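Local coordinates for MOR (Lactococcus phage TP901-1, PDB 6TRI), which probably acts as the phage's modulator of repression, a small helical protein that binds another protein, most likely the CI repressor, and weakens its control of lysogeny, at residues Ser4-Ile14 / Lys38-Lys46. Residues are numbered along the deposited sequence; the frame is centred on the assembly and turned at random.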
ATOM      1  N   SER B   4       2.612  13.136   0.909  1.00 75.51           N
ATOM      2  CA  SER B   4       1.170  13.110   1.125  1.00 80.42           C
ATOM      3  C   SER B   4       0.464  12.312   0.036  1.00 72.66           C
ATOM      4  O   SER B   4       1.055  12.005  -1.000  1.00 80.48           O
ATOM      5  CB  SER B   4       0.609  14.532   1.173  1.00 98.58           C
ATOM      6  OG  SER B   4       0.722  15.165  -0.091  1.00112.88           O
ATOM      7  N   TYR B   5      -0.800  11.981   0.272  1.00 62.79           N
ATOM      8  CA  TYR B   5      -1.592  11.263  -0.719  1.00 63.17           C
ATOM      9  C   TYR B   5      -2.877  12.012  -1.059  1.00 67.77           C
ATOM     10  O   TYR B   5      -3.585  12.494  -0.175  1.00 66.57           O
ATOM     11  CB  TYR B   5      -1.924   9.853  -0.230  1.00 57.98           C
ATOM     12  CG  TYR B   5      -0.710   9.028   0.123  1.00 59.31           C
ATOM     13  CD1 TYR B   5       0.027   8.380  -0.861  1.00 64.03           C
ATOM     14  CD2 TYR B   5      -0.300   8.892   1.444  1.00 57.87           C
ATOM     15  CE1 TYR B   5       1.141   7.625  -0.539  1.00 67.15           C
ATOM     16  CE2 TYR B   5       0.810   8.139   1.776  1.00 55.06           C
ATOM     17  CZ  TYR B   5       1.527   7.506   0.782  1.00 60.17           C
ATOM     18  OH  TYR B   5       2.633   6.756   1.113  1.00 66.26           O
ATOM     19  N   ASP B   6      -3.164  12.103  -2.352  1.00 71.27           N
ATOM     20  CA  ASP B   6      -4.378  12.742  -2.840  1.00 67.37           C
ATOM     21  C   ASP B   6      -5.517  11.726  -2.876  1.00 62.28           C
ATOM     22  O   ASP B   6      -5.545  10.849  -3.741  1.00 64.15           O
ATOM     23  CB  ASP B   6      -4.135  13.338  -4.231  1.00 76.19           C
ATOM     24  CG  ASP B   6      -5.186  14.356  -4.627  1.00 91.92           C
ATOM     25  OD1 ASP B   6      -4.804  15.438  -5.123  1.00100.45           O
ATOM     26  OD2 ASP B   6      -6.390  14.074  -4.455  1.00 95.25           O
ATOM     27  N   TYR B   7      -6.452  11.840  -1.937  1.00 46.20           N
ATOM     28  CA  TYR B   7      -7.548  10.880  -1.841  1.00 46.73           C
ATOM     29  C   TYR B   7      -8.837  11.366  -2.496  1.00 50.74           C
ATOM     30  O   TYR B   7      -9.919  10.912  -2.128  1.00 52.75           O
ATOM     31  CB  TYR B   7      -7.842  10.538  -0.378  1.00 51.22           C
ATOM     32  CG  TYR B   7      -6.687   9.916   0.371  1.00 52.15           C
ATOM     33  CD1 TYR B   7      -6.211   8.657   0.035  1.00 47.81           C
ATOM     34  CD2 TYR B   7      -6.090  10.581   1.433  1.00 49.51           C
ATOM     35  CE1 TYR B   7      -5.159   8.084   0.724  1.00 50.42           C
ATOM     36  CE2 TYR B   7      -5.040  10.015   2.129  1.00 55.29           C
ATOM     37  CZ  TYR B   7      -4.578   8.768   1.771  1.00 47.51           C
ATOM     38  OH  TYR B   7      -3.532   8.208   2.463  1.00 45.33           O
ATOM     39  N   SER B   8      -8.726  12.277  -3.459  1.00 48.69           N
ATOM     40  CA  SER B   8      -9.904  12.816  -4.135  1.00 54.11           C
ATOM     41  C   SER B   8     -10.781  11.711  -4.709  1.00 56.84           C
ATOM     42  O   SER B   8     -11.958  11.610  -4.369  1.00 55.52           O
ATOM     43  CB  SER B   8      -9.498  13.782  -5.250  1.00 57.08           C
ATOM     44  OG  SER B   8      -8.959  14.979  -4.718  1.00 67.28           O
ATOM     45  N   SER B   9     -10.196  10.881  -5.571  1.00 57.09           N
ATOM     46  CA  SER B   9     -10.923   9.782  -6.202  1.00 52.10           C
ATOM     47  C   SER B   9     -11.545   8.845  -5.169  1.00 52.64           C
ATOM     48  O   SER B   9     -12.686   8.407  -5.323  1.00 52.40           O
ATOM     49  CB  SER B   9      -9.999   8.992  -7.131  1.00 51.49           C
ATOM     50  OG  SER B   9      -9.527   9.801  -8.192  1.00 56.42           O
ATOM     51  N   LEU B  10     -10.787   8.543  -4.117  1.00 39.80           N
ATOM     52  CA  LEU B  10     -11.251   7.646  -3.065  1.00 42.18           C
ATOM     53  C   LEU B  10     -12.482   8.208  -2.361  1.00 46.23           C
ATOM     54  O   LEU B  10     -13.437   7.480  -2.091  1.00 53.25           O
ATOM     55  CB  LEU B  10     -10.135   7.386  -2.051  1.00 39.84           C
ATOM     56  CG  LEU B  10     -10.488   6.490  -0.859  1.00 47.52           C
ATOM     57  CD1 LEU B  10     -10.997   5.137  -1.325  1.00 37.54           C
ATOM     58  CD2 LEU B  10      -9.289   6.320   0.062  1.00 51.02           C
ATOM     59  N   LEU B  11     -12.458   9.506  -2.075  1.00 50.38           N
ATOM     60  CA  LEU B  11     -13.575  10.163  -1.405  1.00 48.71           C
ATOM     61  C   LEU B  11     -14.826  10.133  -2.270  1.00 51.47           C
ATOM     62  O   LEU B  11     -15.944  10.145  -1.760  1.00 63.77           O
ATOM     63  CB  LEU B  11     -13.217  11.608  -1.046  1.00 42.31           C
ATOM     64  CG  LEU B  11     -12.087  11.776  -0.027  1.00 41.81           C
ATOM     65  CD1 LEU B  11     -11.729  13.243   0.153  1.00 57.82           C
ATOM     66  CD2 LEU B  11     -12.461  11.144   1.299  1.00 41.69           C
ATOM     67  N   GLY B  12     -14.631  10.094  -3.584  1.00 53.17           N
ATOM     68  CA  GLY B  12     -15.744  10.014  -4.509  1.00 56.62           C
ATOM     69  C   GLY B  12     -16.488   8.700  -4.374  1.00 63.48           C
ATOM     70  O   GLY B  12     -17.716   8.680  -4.272  1.00 62.32           O
ATOM     71  N   LYS B  13     -15.740   7.600  -4.370  1.00 52.96           N
ATOM     72  CA  LYS B  13     -16.329   6.267  -4.274  1.00 56.75           C
ATOM     73  C   LYS B  13     -17.031   6.071  -2.937  1.00 47.22           C
ATOM     74  O   LYS B  13     -18.060   5.403  -2.858  1.00 56.47           O
ATOM     75  CB  LYS B  13     -15.260   5.187  -4.465  1.00 50.91           C
ATOM     76  CG  LYS B  13     -14.609   5.185  -5.836  1.00 55.22           C
ATOM     77  CD  LYS B  13     -15.579   4.743  -6.916  1.00 54.99           C
ATOM     78  CE  LYS B  13     -16.085   3.335  -6.656  1.00 64.37           C
ATOM     79  NZ  LYS B  13     -16.859   2.799  -7.812  1.00 81.46           N
ATOM     80  N   ILE B  14     -16.465   6.660  -1.890  1.00 45.99           N
ATOM     81  CA  ILE B  14     -17.015   6.533  -0.546  1.00 46.97           C
ATOM     82  C   ILE B  14     -18.384   7.197  -0.445  1.00 44.20           C
ATOM     83  O   ILE B  14     -19.308   6.647   0.158  1.00 53.30           O
ATOM     84  CB  ILE B  14     -16.059   7.137   0.493  1.00 44.31           C
ATOM     85  CG1 ILE B  14     -14.811   6.260   0.611  1.00 35.25           C
ATOM     86  CG2 ILE B  14     -16.746   7.278   1.845  1.00 48.89           C
ATOM     87  CD1 ILE B  14     -13.746   6.823   1.515  1.00 39.94           C
ATOM     88  N   LYS B  38      -7.068   8.928   8.601  1.00 38.03           N
ATOM     89  CA  LYS B  38      -6.448   8.306   7.436  1.00 47.09           C
ATOM     90  C   LYS B  38      -6.815   9.038   6.150  1.00 39.88           C
ATOM     91  O   LYS B  38      -5.968   9.236   5.280  1.00 42.90           O
ATOM     92  CB  LYS B  38      -6.841   6.833   7.348  1.00 43.38           C
ATOM     93  CG  LYS B  38      -6.210   5.992   8.440  1.00 46.69           C
ATOM     94  CD  LYS B  38      -6.778   4.588   8.480  1.00 48.64           C
ATOM     95  CE  LYS B  38      -6.197   3.811   9.650  1.00 53.24           C
ATOM     96  NZ  LYS B  38      -4.729   3.607   9.517  1.00 49.47           N
ATOM     97  N   LEU B  39      -8.073   9.454   6.040  1.00 40.44           N
ATOM     98  CA  LEU B  39      -8.523  10.195   4.866  1.00 38.26           C
ATOM     99  C   LEU B  39      -7.937  11.599   4.850  1.00 33.76           C
ATOM    100  O   LEU B  39      -7.921  12.263   3.813  1.00 47.23           O
ATOM    101  CB  LEU B  39     -10.049  10.264   4.821  1.00 38.48           C
ATOM    102  CG  LEU B  39     -10.767   8.930   4.622  1.00 36.98           C
ATOM    103  CD1 LEU B  39     -12.276   9.127   4.618  1.00 35.65           C
ATOM    104  CD2 LEU B  39     -10.308   8.278   3.335  1.00 38.76           C
ATOM    105  N   ASN B  40      -7.461  12.051   6.005  1.00 38.63           N
ATOM    106  CA  ASN B  40      -6.856  13.370   6.113  1.00 47.08           C
ATOM    107  C   ASN B  40      -5.343  13.272   6.247  1.00 49.47           C
ATOM    108  O   ASN B  40      -4.683  14.212   6.691  1.00 47.19           O
ATOM    109  CB  ASN B  40      -7.457  14.135   7.291  1.00 47.13           C
ATOM    110  CG  ASN B  40      -8.909  14.509   7.056  1.00 51.81           C
ATOM    111  OD1 ASN B  40      -9.207  15.571   6.511  1.00 58.76           O
ATOM    112  ND2 ASN B  40      -9.821  13.628   7.455  1.00 48.77           N
ATOM    113  N   ASP B  41      -4.814  12.113   5.864  1.00 53.19           N
ATOM    114  CA  ASP B  41      -3.378  11.889   5.729  1.00 58.85           C
ATOM    115  C   ASP B  41      -2.583  12.196   7.001  1.00 57.84           C
ATOM    116  O   ASP B  41      -1.438  12.643   6.935  1.00 65.64           O
ATOM    117  CB  ASP B  41      -2.832  12.721   4.565  1.00 71.19           C
ATOM    118  CG  ASP B  41      -1.594  12.112   3.945  1.00 93.18           C
ATOM    119  OD1 ASP B  41      -1.587  10.886   3.703  1.00 92.43           O
ATOM    120  OD2 ASP B  41      -0.624  12.857   3.707  1.00111.82           O
ATOM    121  N   LYS B  42      -3.192  11.960   8.157  1.00 59.25           N
ATOM    122  CA  LYS B  42      -2.482  12.085   9.424  1.00 61.89           C
ATOM    123  C   LYS B  42      -1.924  10.730   9.849  1.00 64.71           C
ATOM    124  O   LYS B  42      -0.883  10.646  10.499  1.00 60.28           O
ATOM    125  CB  LYS B  42      -3.398  12.644  10.512  1.00 48.76           C
ATOM    126  CG  LYS B  42      -3.789  14.101  10.321  1.00 58.07           C
ATOM    127  CD  LYS B  42      -4.525  14.620  11.544  1.00 66.30           C
ATOM    128  CE  LYS B  42      -4.927  16.075  11.387  1.00 75.19           C
ATOM    129  NZ  LYS B  42      -5.626  16.576  12.604  1.00 69.26           N
ATOM    130  N   VAL B  43      -2.636   9.671   9.477  1.00 60.35           N
ATOM    131  CA  VAL B  43      -2.223   8.309   9.791  1.00 54.06           C
ATOM    132  C   VAL B  43      -2.207   7.462   8.528  1.00 43.12           C
ATOM    133  O   VAL B  43      -3.172   7.452   7.764  1.00 57.84           O
ATOM    134  CB  VAL B  43      -3.152   7.656  10.834  1.00 56.07           C
ATOM    135  CG1 VAL B  43      -2.721   6.226  11.106  1.00 49.39           C
ATOM    136  CG2 VAL B  43      -3.158   8.465  12.120  1.00 54.18           C
ATOM    137  N   THR B  44      -1.102   6.757   8.311  1.00 49.44           N
ATOM    138  CA  THR B  44      -0.940   5.924   7.129  1.00 39.77           C
ATOM    139  C   THR B  44      -1.933   4.762   7.123  1.00 50.19           C
ATOM    140  O   THR B  44      -2.386   4.315   8.176  1.00 53.56           O
ATOM    141  CB  THR B  44       0.494   5.376   7.031  1.00 46.59           C
ATOM    142  OG1 THR B  44       0.627   4.585   5.845  1.00 58.57           O
ATOM    143  CG2 THR B  44       0.829   4.524   8.246  1.00 51.79           C
ATOM    144  N   TRP B  45      -2.280   4.288   5.929  1.00 47.46           N
ATOM    145  CA  TRP B  45      -3.184   3.150   5.778  1.00 47.07           C
ATOM    146  C   TRP B  45      -2.472   1.826   6.039  1.00 49.81           C
ATOM    147  O   TRP B  45      -1.360   1.605   5.558  1.00 52.27           O
ATOM    148  CB  TRP B  45      -3.797   3.128   4.375  1.00 43.14           C
ATOM    149  CG  TRP B  45      -4.852   4.164   4.144  1.00 47.97           C
ATOM    150  CD1 TRP B  45      -4.659   5.489   3.881  1.00 47.79           C
ATOM    151  CD2 TRP B  45      -6.268   3.956   4.139  1.00 44.03           C
ATOM    152  NE1 TRP B  45      -5.868   6.121   3.722  1.00 47.29           N
ATOM    153  CE2 TRP B  45      -6.872   5.202   3.875  1.00 45.53           C
ATOM    154  CE3 TRP B  45      -7.085   2.838   4.336  1.00 46.18           C
ATOM    155  CZ2 TRP B  45      -8.254   5.361   3.802  1.00 48.93           C
ATOM    156  CZ3 TRP B  45      -8.456   2.998   4.264  1.00 59.49           C
ATOM    157  CH2 TRP B  45      -9.027   4.249   4.000  1.00 59.55           C
ATOM    158  N   LYS B  46      -3.115   0.945   6.797  1.00 45.48           N
ATOM    159  CA  LYS B  46      -2.580  -0.389   7.022  1.00 44.13           C
ATOM    160  C   LYS B  46      -2.796  -1.251   5.784  1.00 48.30           C
ATOM    161  O   LYS B  46      -3.626  -0.932   4.930  1.00 55.58           O
ATOM    162  CB  LYS B  46      -3.226  -1.042   8.246  1.00 56.50           C
ATOM    163  CG  LYS B  46      -2.967  -0.310   9.551  1.00 58.71           C
ATOM    164  CD  LYS B  46      -3.644  -1.007  10.721  1.00 56.60           C
ATOM    165  CE  LYS B  46      -3.069  -2.391  10.959  1.00 54.41           C
ATOM    166  NZ  LYS B  46      -3.717  -3.055  12.122  1.00 68.07           N
TER
HETATM  167  O   HOH W   1      -3.598   8.650   4.953  1.00 51.14           O
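Leu39, in the last turn of helix 32-39, meets three aliphatic side chains from helix 8-17 and shows how one forked residue can join two helices. Its CD1 branch lies 3.9 Å from Leu11 CD2, the two chains sliding past each other in opposite senses, and meets Ile14 CD1 tip to tip at 4.1 Å. The CD2 branch instead packs crosswise on Leu10 CD2, which also reaches Trp45 CZ2 at 4.0 Å. The aromatic part centres on Tyr7, the N-cap residue of helix 8-17. Its CG stands anti to the carbonyl carbon (chi1 -60°), which swings the ring toward the pyrrole ring of Trp45, planes 56° apart. The contact, buried at Leu10 and Ile14 but exposed at Leu11, belongs to a small all-helical domain whose family falls in the helix-turn-helix clan; Leu10 also touches Leu57 and Phe68. Among polar contacts, a water lies between Tyr7 OH and the carbonyl oxygens of Lys38 and Val43, but its 2.5 Å separation from Tyr7 OH is unusually short, leaving the bridge doubtful in detail. The hydroxyl also bonds a polar side chain of another protein's chain. Asp41, at positive phi in the Schellman motif ending helix 32-39, brings OD1 to the in-plane edge of the Tyr5 ring, 3.3 Å from CD2, its carboxylate nearly perpendicular to that ring.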